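Long-range contacts in N2b-titin isoform (Homo sapiens, PDB 1YA5), which is the Z1Z2 end of the giant muscle protein titin, two immunoglobulin domains that bind telethonin and so probably tie titin filaments together at the sarcomeric Z-disc: residues T7-L12 with E26-G31; T22-A27 with R62-I67; G53-F58 with T66-T71. One frame throughout, in Å; residues are numbered along the deposited sequence.

Contact 1 of 3, residues T7-L12 with E26-G31; sequences TFTQPL and EAHISG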
loop_
_atom_site.group_PDB
_atom_site.type_symbol
_atom_site.label_atom_id
_atom_site.label_comp_id
_atom_site.label_asym_id
_atom_site.label_seq_id
_atom_site.Cartn_x
_atom_site.Cartn_y
_atom_site.Cartn_z
ATOM N N THR A 7 -14.080 -17.896 19.487
ATOM C CA THR A 7 -12.937 -17.027 19.511
ATOM C C THR A 7 -12.273 -16.901 18.150
ATOM O O THR A 7 -12.104 -17.891 17.438
ATOM C CB THR A 7 -11.946 -17.475 20.569
ATOM O OG1 THR A 7 -10.852 -16.563 20.567
ATOM C CG2 THR A 7 -11.414 -18.899 20.279
ATOM N N PHE A 8 -11.908 -15.695 17.750
ATOM C CA PHE A 8 -11.236 -15.581 16.465
ATOM C C PHE A 8 -9.806 -16.088 16.572
ATOM O O PHE A 8 -8.972 -15.481 17.217
ATOM C CB PHE A 8 -11.299 -14.164 15.905
ATOM C CG PHE A 8 -12.715 -13.644 15.703
ATOM C CD1 PHE A 8 -13.329 -12.861 16.669
ATOM C CD2 PHE A 8 -13.431 -13.941 14.553
ATOM C CE1 PHE A 8 -14.625 -12.370 16.486
ATOM C CE2 PHE A 8 -14.730 -13.456 14.377
ATOM C CZ PHE A 8 -15.324 -12.667 15.346
ATOM N N THR A 9 -9.519 -17.225 15.948
ATOM C CA THR A 9 -8.142 -17.649 15.836
ATOM C C THR A 9 -7.413 -16.823 14.787
ATOM O O THR A 9 -6.232 -16.553 14.902
ATOM C CB THR A 9 -8.030 -19.160 15.575
ATOM O OG1 THR A 9 -8.634 -19.476 14.321
ATOM C CG2 THR A 9 -8.794 -19.892 16.634
ATOM N N GLN A 10 -8.121 -16.386 13.766
ATOM C CA GLN A 10 -7.609 -15.280 12.976
ATOM C C GLN A 10 -8.684 -14.266 12.643
ATOM O O GLN A 10 -9.616 -14.563 11.914
ATOM C CB GLN A 10 -6.984 -15.784 11.700
ATOM C CG GLN A 10 -7.276 -14.880 10.540
ATOM C CD GLN A 10 -6.155 -14.881 9.531
ATOM O OE1 GLN A 10 -6.336 -14.444 8.397
ATOM N NE2 GLN A 10 -4.991 -15.378 9.936
ATOM N N PRO A 11 -8.541 -13.054 13.167
ATOM C CA PRO A 11 -9.568 -12.017 13.035
ATOM C C PRO A 11 -9.634 -11.469 11.617
ATOM O O PRO A 11 -8.780 -11.794 10.799
ATOM C CB PRO A 11 -9.108 -10.912 13.996
ATOM C CG PRO A 11 -7.841 -11.371 14.602
ATOM C CD PRO A 11 -7.353 -12.610 13.912
ATOM N N LEU A 12 -10.630 -10.633 11.336
ATOM C CA LEU A 12 -10.748 -9.995 10.032
ATOM C C LEU A 12 -9.543 -9.128 9.739
ATOM O O LEU A 12 -8.852 -8.688 10.655
ATOM C CB LEU A 12 -11.989 -9.114 9.976
ATOM C CG LEU A 12 -13.373 -9.746 9.903
ATOM C CD1 LEU A 12 -14.365 -8.653 9.505
ATOM C CD2 LEU A 12 -13.379 -10.902 8.909
ATOM N N GLU A 26 -12.344 -12.393 5.208
ATOM C CA GLU A 26 -12.462 -13.709 5.794
ATOM C C GLU A 26 -11.839 -13.779 7.191
ATOM O O GLU A 26 -11.041 -12.915 7.566
ATOM C CB GLU A 26 -11.911 -14.767 4.854
ATOM C CG GLU A 26 -10.447 -15.023 5.069
ATOM C CD GLU A 26 -9.735 -15.538 3.831
ATOM O OE1 GLU A 26 -10.427 -16.071 2.930
ATOM O OE2 GLU A 26 -8.483 -15.408 3.782
ATOM N N ALA A 27 -12.251 -14.784 7.964
ATOM C CA ALA A 27 -11.834 -14.952 9.360
ATOM C C ALA A 27 -11.924 -16.416 9.767
ATOM O O ALA A 27 -12.656 -17.194 9.154
ATOM C CB ALA A 27 -12.699 -14.118 10.287
ATOM N N HIS A 28 -11.185 -16.785 10.809
ATOM C CA HIS A 28 -11.298 -18.114 11.372
ATOM C C HIS A 28 -11.792 -18.025 12.811
ATOM O O HIS A 28 -11.247 -17.265 13.613
ATOM C CB HIS A 28 -9.969 -18.850 11.285
ATOM C CG HIS A 28 -10.116 -20.330 11.113
ATOM N ND1 HIS A 28 -10.052 -20.949 9.880
ATOM C CD2 HIS A 28 -10.321 -21.318 12.018
ATOM C CE1 HIS A 28 -10.198 -22.254 10.037
ATOM N NE2 HIS A 28 -10.363 -22.505 11.325
ATOM N N ILE A 29 -12.842 -18.785 13.114
ATOM C CA ILE A 29 -13.498 -18.770 14.413
ATOM C C ILE A 29 -13.558 -20.189 14.924
ATOM O O ILE A 29 -13.797 -21.112 14.153
ATOM C CB ILE A 29 -14.946 -18.340 14.254
ATOM C CG1 ILE A 29 -15.025 -16.969 13.590
ATOM C CG2 ILE A 29 -15.628 -18.329 15.584
ATOM C CD1 ILE A 29 -16.409 -16.623 13.092
ATOM N N SER A 30 -13.339 -20.386 16.213
ATOM C CA SER A 30 -13.551 -21.704 16.774
ATOM C C SER A 30 -14.479 -21.586 17.958
ATOM O O SER A 30 -14.664 -20.498 18.492
ATOM C CB SER A 30 -12.237 -22.353 17.175
ATOM O OG SER A 30 -11.485 -21.466 17.956
ATOM N N GLY A 31 -15.095 -22.699 18.345
ATOM C CA GLY A 31 -15.904 -22.717 19.546
ATOM C C GLY A 31 -16.992 -23.749 19.474
ATOM O O GLY A 31 -17.394 -24.142 18.390
#
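A classic beta bulge sets Thr9 and Gln10 together against the single residue His28 and shifts the antiparallel register by one, where the edge strand 4-8 of this I-set immunoglobulin sandwich turns a corner. His28 O collects the donors: Gln10 N reaches it at 3.3 Å and 159°, while Thr9 N, bent to 122°, and Thr9 OG1 add weak bonds. His28 N gives a straighter bond to Gln10 O, on a lone pair in the carbonyl plane. Before the bulge, Thr7 and Ser30 exchange two backbone bonds. On the inner face Phe8 lies alongside Ile29, pointing the same way, with CD2 3.6 Å from Ile29 CG1; CG is anti to the carbonyl carbon (chi1 -59°), which carries the ring inward, where Leu80 and Ala89 of the opposite sheet close round it. Cut back to an alanine here, the side chain would no longer reach Ile29 CG1, and a gap is likely to open between the sheets. Telethonin covers much of the outer edge; its Glu12 takes hydrogen bonds from Thr7 OG1 and Phe8 N. Beyond the corner Leu12 turns back inward, its CD2 3.6 Å from Ala27 CB and 3.4 Å from Glu26 O.

Contact 2 of 3, residues T22-A27 with R62-I67; sequences TATFEA and RAKLTI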
loop_
_atom_site.group_PDB
_atom_site.type_symbol
_atom_site.label_atom_id
_atom_site.label_comp_id
_atom_site.label_asym_id
_atom_site.label_seq_id
_atom_site.Cartn_x
_atom_site.Cartn_y
_atom_site.Cartn_z
ATOM N N THR A 22 -13.160 -7.537 -6.827
ATOM C CA THR A 22 -13.633 -8.379 -5.725
ATOM C C THR A 22 -13.009 -8.024 -4.381
ATOM O O THR A 22 -11.788 -7.933 -4.268
ATOM C CB THR A 22 -13.329 -9.870 -5.948
ATOM O OG1 THR A 22 -14.078 -10.383 -7.067
ATOM C CG2 THR A 22 -13.763 -10.634 -4.727
ATOM N N ALA A 23 -13.847 -7.884 -3.357
ATOM C CA ALA A 23 -13.396 -7.657 -1.992
ATOM C C ALA A 23 -13.718 -8.878 -1.166
ATOM O O ALA A 23 -14.845 -9.350 -1.177
ATOM C CB ALA A 23 -14.079 -6.456 -1.415
ATOM N N THR A 24 -12.718 -9.404 -0.471
ATOM C CA THR A 24 -12.886 -10.587 0.334
ATOM C C THR A 24 -12.561 -10.307 1.797
ATOM O O THR A 24 -11.466 -9.872 2.132
ATOM C CB THR A 24 -11.978 -11.697 -0.165
ATOM O OG1 THR A 24 -12.115 -11.809 -1.587
ATOM C CG2 THR A 24 -12.349 -13.043 0.482
ATOM N N PHE A 25 -13.525 -10.548 2.666
ATOM C CA PHE A 25 -13.289 -10.484 4.089
ATOM C C PHE A 25 -13.381 -11.899 4.556
ATOM O O PHE A 25 -14.380 -12.564 4.307
ATOM C CB PHE A 25 -14.388 -9.684 4.753
ATOM C CG PHE A 25 -14.133 -8.217 4.784
ATOM C CD1 PHE A 25 -14.911 -7.351 4.049
ATOM C CD2 PHE A 25 -13.126 -7.694 5.570
ATOM C CE1 PHE A 25 -14.692 -5.987 4.105
ATOM C CE2 PHE A 25 -12.912 -6.321 5.625
ATOM C CZ PHE A 25 -13.693 -5.473 4.898
ATOM N N GLU A 26 -12.344 -12.393 5.208
ATOM C CA GLU A 26 -12.462 -13.709 5.794
ATOM C C GLU A 26 -11.839 -13.779 7.191
ATOM O O GLU A 26 -11.041 -12.915 7.566
ATOM C CB GLU A 26 -11.911 -14.767 4.854
ATOM C CG GLU A 26 -10.447 -15.023 5.069
ATOM C CD GLU A 26 -9.735 -15.538 3.831
ATOM O OE1 GLU A 26 -10.427 -16.071 2.930
ATOM O OE2 GLU A 26 -8.483 -15.408 3.782
ATOM N N ALA A 27 -12.251 -14.784 7.964
ATOM C CA ALA A 27 -11.834 -14.952 9.360
ATOM C C ALA A 27 -11.924 -16.416 9.767
ATOM O O ALA A 27 -12.656 -17.194 9.154
ATOM C CB ALA A 27 -12.699 -14.118 10.287
ATOM N N ARG A 62 -14.136 -21.490 8.781
ATOM C CA ARG A 62 -13.877 -20.488 7.735
ATOM C C ARG A 62 -15.108 -19.590 7.557
ATOM O O ARG A 62 -16.118 -20.044 7.022
ATOM C CB ARG A 62 -13.644 -21.174 6.371
ATOM C CG ARG A 62 -12.288 -21.865 6.134
ATOM C CD ARG A 62 -12.323 -23.385 6.460
ATOM N NE ARG A 62 -12.594 -24.298 5.331
ATOM C CZ ARG A 62 -12.570 -25.643 5.418
ATOM N NH1 ARG A 62 -12.277 -26.243 6.569
ATOM N NH2 ARG A 62 -12.838 -26.395 4.353
ATOM N N ALA A 63 -15.032 -18.332 7.986
ATOM C CA ALA A 63 -16.042 -17.328 7.655
ATOM C C ALA A 63 -15.501 -16.421 6.566
ATOM O O ALA A 63 -14.294 -16.208 6.474
ATOM C CB ALA A 63 -16.446 -16.511 8.885
ATOM N N LYS A 64 -16.370 -15.881 5.744
ATOM C CA LYS A 64 -15.915 -15.338 4.498
ATOM C C LYS A 64 -17.059 -14.561 3.929
ATOM O O LYS A 64 -18.187 -15.043 3.875
ATOM C CB LYS A 64 -15.529 -16.477 3.570
ATOM C CG LYS A 64 -14.678 -16.120 2.371
ATOM C CD LYS A 64 -14.661 -17.338 1.458
ATOM C CE LYS A 64 -13.613 -17.248 0.373
ATOM N NZ LYS A 64 -13.495 -18.569 -0.311
ATOM N N LEU A 65 -16.764 -13.342 3.544
ATOM C CA LEU A 65 -17.709 -12.513 2.878
ATOM C C LEU A 65 -16.949 -11.953 1.688
ATOM O O LEU A 65 -15.860 -11.409 1.849
ATOM C CB LEU A 65 -18.173 -11.417 3.824
ATOM C CG LEU A 65 -19.155 -10.404 3.268
ATOM C CD1 LEU A 65 -19.900 -9.710 4.385
ATOM C CD2 LEU A 65 -18.412 -9.403 2.420
ATOM N N THR A 66 -17.517 -12.116 0.493
ATOM C CA THR A 66 -16.944 -11.592 -0.758
ATOM C C THR A 66 -17.935 -10.712 -1.505
ATOM O O THR A 66 -19.049 -11.149 -1.816
ATOM C CB THR A 66 -16.578 -12.720 -1.739
ATOM O OG1 THR A 66 -15.938 -13.792 -1.035
ATOM C CG2 THR A 66 -15.652 -12.195 -2.814
ATOM N N ILE A 67 -17.533 -9.484 -1.799
ATOM C CA ILE A 67 -18.270 -8.647 -2.731
ATOM C C ILE A 67 -17.689 -8.750 -4.139
ATOM O O ILE A 67 -16.568 -8.309 -4.389
ATOM C CB ILE A 67 -18.293 -7.183 -2.276
ATOM C CG1 ILE A 67 -18.949 -7.078 -0.900
ATOM C CG2 ILE A 67 -19.025 -6.315 -3.295
ATOM C CD1 ILE A 67 -18.135 -6.291 0.107
#
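Ala23, Phe25 and Ala27 each exchange a pair of backbone hydrogen bonds with Ile67, Leu65 and Ala63, so the N-H and C=O of every second residue are satisfied across the contact. The central pair is short: Phe25 N lies 2.6 Å from Leu65 O at 170°, and the return bond from Leu65 N is almost as straight. Both donors come nearly end-on to the acceptor carbonyl. At the Ala27 end the partners are less alike, since Ala27 N sits above the plane of the Ala63 carbonyl, 39° out of it, whereas Ala63 N meets Ala27 O almost head-on. Between these pairs the CA-H groups lean on the same oxygens; Lys64 CA is 3.2 Å from Phe25 O. The backbone groups of Lys64 and Thr66, turned to the other side of the strand, bond with Ser57 and Gln55.

The two strands, whose axes run antiparallel at 167° and 4.5 Å, are the central pair of the four-stranded sheet of an I-set immunoglobulin sandwich, equivalent to strands B and E. Their inner face carries Ala23, Phe25, Ala27, Ala63, Leu65 and Ile67. Leu65 CD2 approaches the edge of the Phe25 ring near its plane, and that ring stacks on Tyr78 of the opposite sheet, beside Trp39.

The outer face is polar. Thr24 and Thr66 stand side by side, Thr24 OG1 3.8 Å from Thr66 CG2. Lys64, extended throughout, lays CG 4.0 Å from Glu26 CB, but its NZ stays 5.1 Å from Glu26 OE1, too far for a salt bridge, although the opposite charges may still attract. Thr22 OG1 finds its acceptor in Pro68 O.

Contact 3 of 3, residues G53-F58 with T66-T71; sequences GVQISF and TIPAVT
Gln55 and Thr66 form the one antiparallel bridge between segments 53-58 and 66-71, a hydrogen-bonded pair with its CA atoms 5.4 Å apart. Its two bonds are unequal: Gln55 N reaches Thr66 O at 3.1 Å and 164°, in the carbonyl plane, while the return bond from Thr66 N to Gln55 O is weak at 3.4 Å. Thr66 O also receives a CA-H contact from Val54, so one carbonyl gathers two neighbouring donors of the incoming chain. This is the open end of the hairpin made by strands 55-59 and 62-67, at the margin of the four-stranded sheet of the immunoglobulin domain; past it the 66-71 chain leaves the sheet as a loop.

At the phi of 116° taken by Gly53 a CB would be jammed against the carbonyl O of the residue before, and it would also lie close to Pro68 CD. Instead Pro68 CG and CD come up against the backbone of Gly53, with CG 3.6 Å from Gly53 O. Gln55, bent at chi2, runs at a slant to the proline, its OE1 4.0 Å from Pro68 CG. On the inward side Val54 runs alongside Ile67 and points the same way. Its CG1, set anti to the carbonyl carbon by a chi1 of -80°, meets Ile67 CG1 at 3.8 Å, and Thr48 packs on the valine.

With no charged pair or side-chain hydrogen bond between them, the segments are joined by one bridge, one apolar side-chain pair and the packing of Pro68 on Gly53, probably a looser hold at this end of a hairpin that pairs on through Ser57 and Lys64.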
loop_
_atom_site.group_PDB
_atom_site.type_symbol
_atom_site.label_atom_id
_atom_site.label_comp_id
_atom_site.label_asym_id
_atom_site.label_seq_id
_atom_site.Cartn_x
_atom_site.Cartn_y
_atom_site.Cartn_z
ATOM N N GLY A 53 -25.222 -9.231 -4.550
ATOM C CA GLY A 53 -23.992 -9.859 -4.976
ATOM C C GLY A 53 -23.298 -10.684 -3.912
ATOM O O GLY A 53 -22.861 -11.804 -4.192
ATOM N N VAL A 54 -23.195 -10.135 -2.703
ATOM C CA VAL A 54 -22.424 -10.773 -1.641
ATOM C C VAL A 54 -22.633 -12.269 -1.650
ATOM O O VAL A 54 -23.753 -12.759 -1.774
ATOM C CB VAL A 54 -22.778 -10.246 -0.239
ATOM C CG1 VAL A 54 -22.091 -8.928 0.030
ATOM C CG2 VAL A 54 -24.282 -10.130 -0.073
ATOM N N GLN A 55 -21.533 -12.983 -1.545
ATOM C CA GLN A 55 -21.562 -14.381 -1.192
ATOM C C GLN A 55 -21.094 -14.403 0.245
ATOM O O GLN A 55 -20.630 -13.389 0.743
ATOM C CB GLN A 55 -20.620 -15.193 -2.092
ATOM C CG GLN A 55 -21.316 -15.839 -3.297
ATOM C CD GLN A 55 -20.566 -15.648 -4.623
ATOM O OE1 GLN A 55 -19.919 -14.619 -4.848
ATOM N NE2 GLN A 55 -20.635 -16.617 -5.534
ATOM N N ILE A 56 -21.195 -15.538 0.920
ATOM C CA ILE A 56 -20.911 -15.582 2.353
ATOM C C ILE A 56 -20.951 -17.029 2.782
ATOM O O ILE A 56 -21.924 -17.725 2.525
ATOM C CB ILE A 56 -21.968 -14.820 3.173
ATOM C CG1 ILE A 56 -21.929 -13.329 2.850
ATOM C CG2 ILE A 56 -21.754 -15.036 4.652
ATOM C CD1 ILE A 56 -22.975 -12.528 3.596
ATOM N N SER A 57 -19.910 -17.504 3.438
ATOM C CA SER A 57 -19.921 -18.896 3.829
ATOM C C SER A 57 -19.261 -19.080 5.169
ATOM O O SER A 57 -18.546 -18.201 5.648
ATOM C CB SER A 57 -19.231 -19.758 2.775
ATOM O OG SER A 57 -17.836 -19.499 2.749
ATOM N N PHE A 58 -19.488 -20.257 5.754
ATOM C CA PHE A 58 -18.918 -20.604 7.033
ATOM C C PHE A 58 -18.833 -22.132 7.103
ATOM O O PHE A 58 -19.808 -22.779 7.468
ATOM C CB PHE A 58 -19.801 -19.996 8.149
ATOM C CG PHE A 58 -19.324 -20.238 9.559
ATOM C CD1 PHE A 58 -17.971 -20.364 9.850
ATOM C CD2 PHE A 58 -20.235 -20.340 10.597
ATOM C CE1 PHE A 58 -17.535 -20.607 11.148
ATOM C CE2 PHE A 58 -19.812 -20.585 11.903
ATOM C CZ PHE A 58 -18.456 -20.722 12.175
ATOM N N THR A 66 -17.517 -12.116 0.493
ATOM C CA THR A 66 -16.944 -11.592 -0.758
ATOM C C THR A 66 -17.935 -10.712 -1.505
ATOM O O THR A 66 -19.049 -11.149 -1.816
ATOM C CB THR A 66 -16.578 -12.720 -1.739
ATOM O OG1 THR A 66 -15.938 -13.792 -1.035
ATOM C CG2 THR A 66 -15.652 -12.195 -2.814
ATOM N N ILE A 67 -17.533 -9.484 -1.799
ATOM C CA ILE A 67 -18.270 -8.647 -2.731
ATOM C C ILE A 67 -17.689 -8.750 -4.139
ATOM O O ILE A 67 -16.568 -8.309 -4.389
ATOM C CB ILE A 67 -18.293 -7.183 -2.276
ATOM C CG1 ILE A 67 -18.949 -7.078 -0.900
ATOM C CG2 ILE A 67 -19.025 -6.315 -3.295
ATOM C CD1 ILE A 67 -18.135 -6.291 0.107
ATOM N N PRO A 68 -18.442 -9.358 -5.060
ATOM C CA PRO A 68 -18.001 -9.519 -6.446
ATOM C C PRO A 68 -17.416 -8.292 -7.152
ATOM O O PRO A 68 -16.288 -8.376 -7.660
ATOM C CB PRO A 68 -19.250 -10.029 -7.143
ATOM C CG PRO A 68 -19.919 -10.838 -6.065
ATOM C CD PRO A 68 -19.746 -10.011 -4.823
ATOM N N ALA A 69 -18.130 -7.168 -7.196
ATOM C CA ALA A 69 -17.607 -6.019 -7.932
ATOM C C ALA A 69 -17.819 -4.744 -7.152
ATOM O O ALA A 69 -18.747 -3.992 -7.403
ATOM C CB ALA A 69 -18.242 -5.933 -9.331
ATOM N N VAL A 70 -16.941 -4.485 -6.204
ATOM C CA VAL A 70 -17.192 -3.417 -5.254
ATOM C C VAL A 70 -17.505 -2.090 -5.917
ATOM O O VAL A 70 -17.016 -1.796 -6.999
ATOM C CB VAL A 70 -16.035 -3.260 -4.274
ATOM C CG1 VAL A 70 -15.870 -4.543 -3.473
ATOM C CG2 VAL A 70 -14.752 -2.875 -5.014
ATOM N N THR A 71 -18.339 -1.295 -5.269
ATOM C CA THR A 71 -18.543 0.073 -5.691
ATOM C C THR A 71 -18.022 0.970 -4.607
ATOM O O THR A 71 -17.749 0.524 -3.524
ATOM C CB THR A 71 -20.010 0.368 -5.804
ATOM O OG1 THR A 71 -20.566 0.360 -4.481
ATOM C CG2 THR A 71 -20.676 -0.694 -6.614
#

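All three contacts belong to one four-stranded sheet of the first immunoglobulin domain and follow its order: 4-8, 23-32, 62-67, 55-59. Contact 2 holds the centre and shares Glu26 and Ala27 with contact 1, Thr66 and Ile67 with contact 3. All are partly buried, but contact 2 has six buried residues against four and two; its regular ladder separates an apolar inner face from an outer one of threonines and charged residues. Contact 1 instead gathers several donors on one carbonyl at its bulge, and contact 3 has a single bridge and one apolar pair. The margins differ too: contact 1 meets telethonin, whereas no other chain of the assembly touches contact 3.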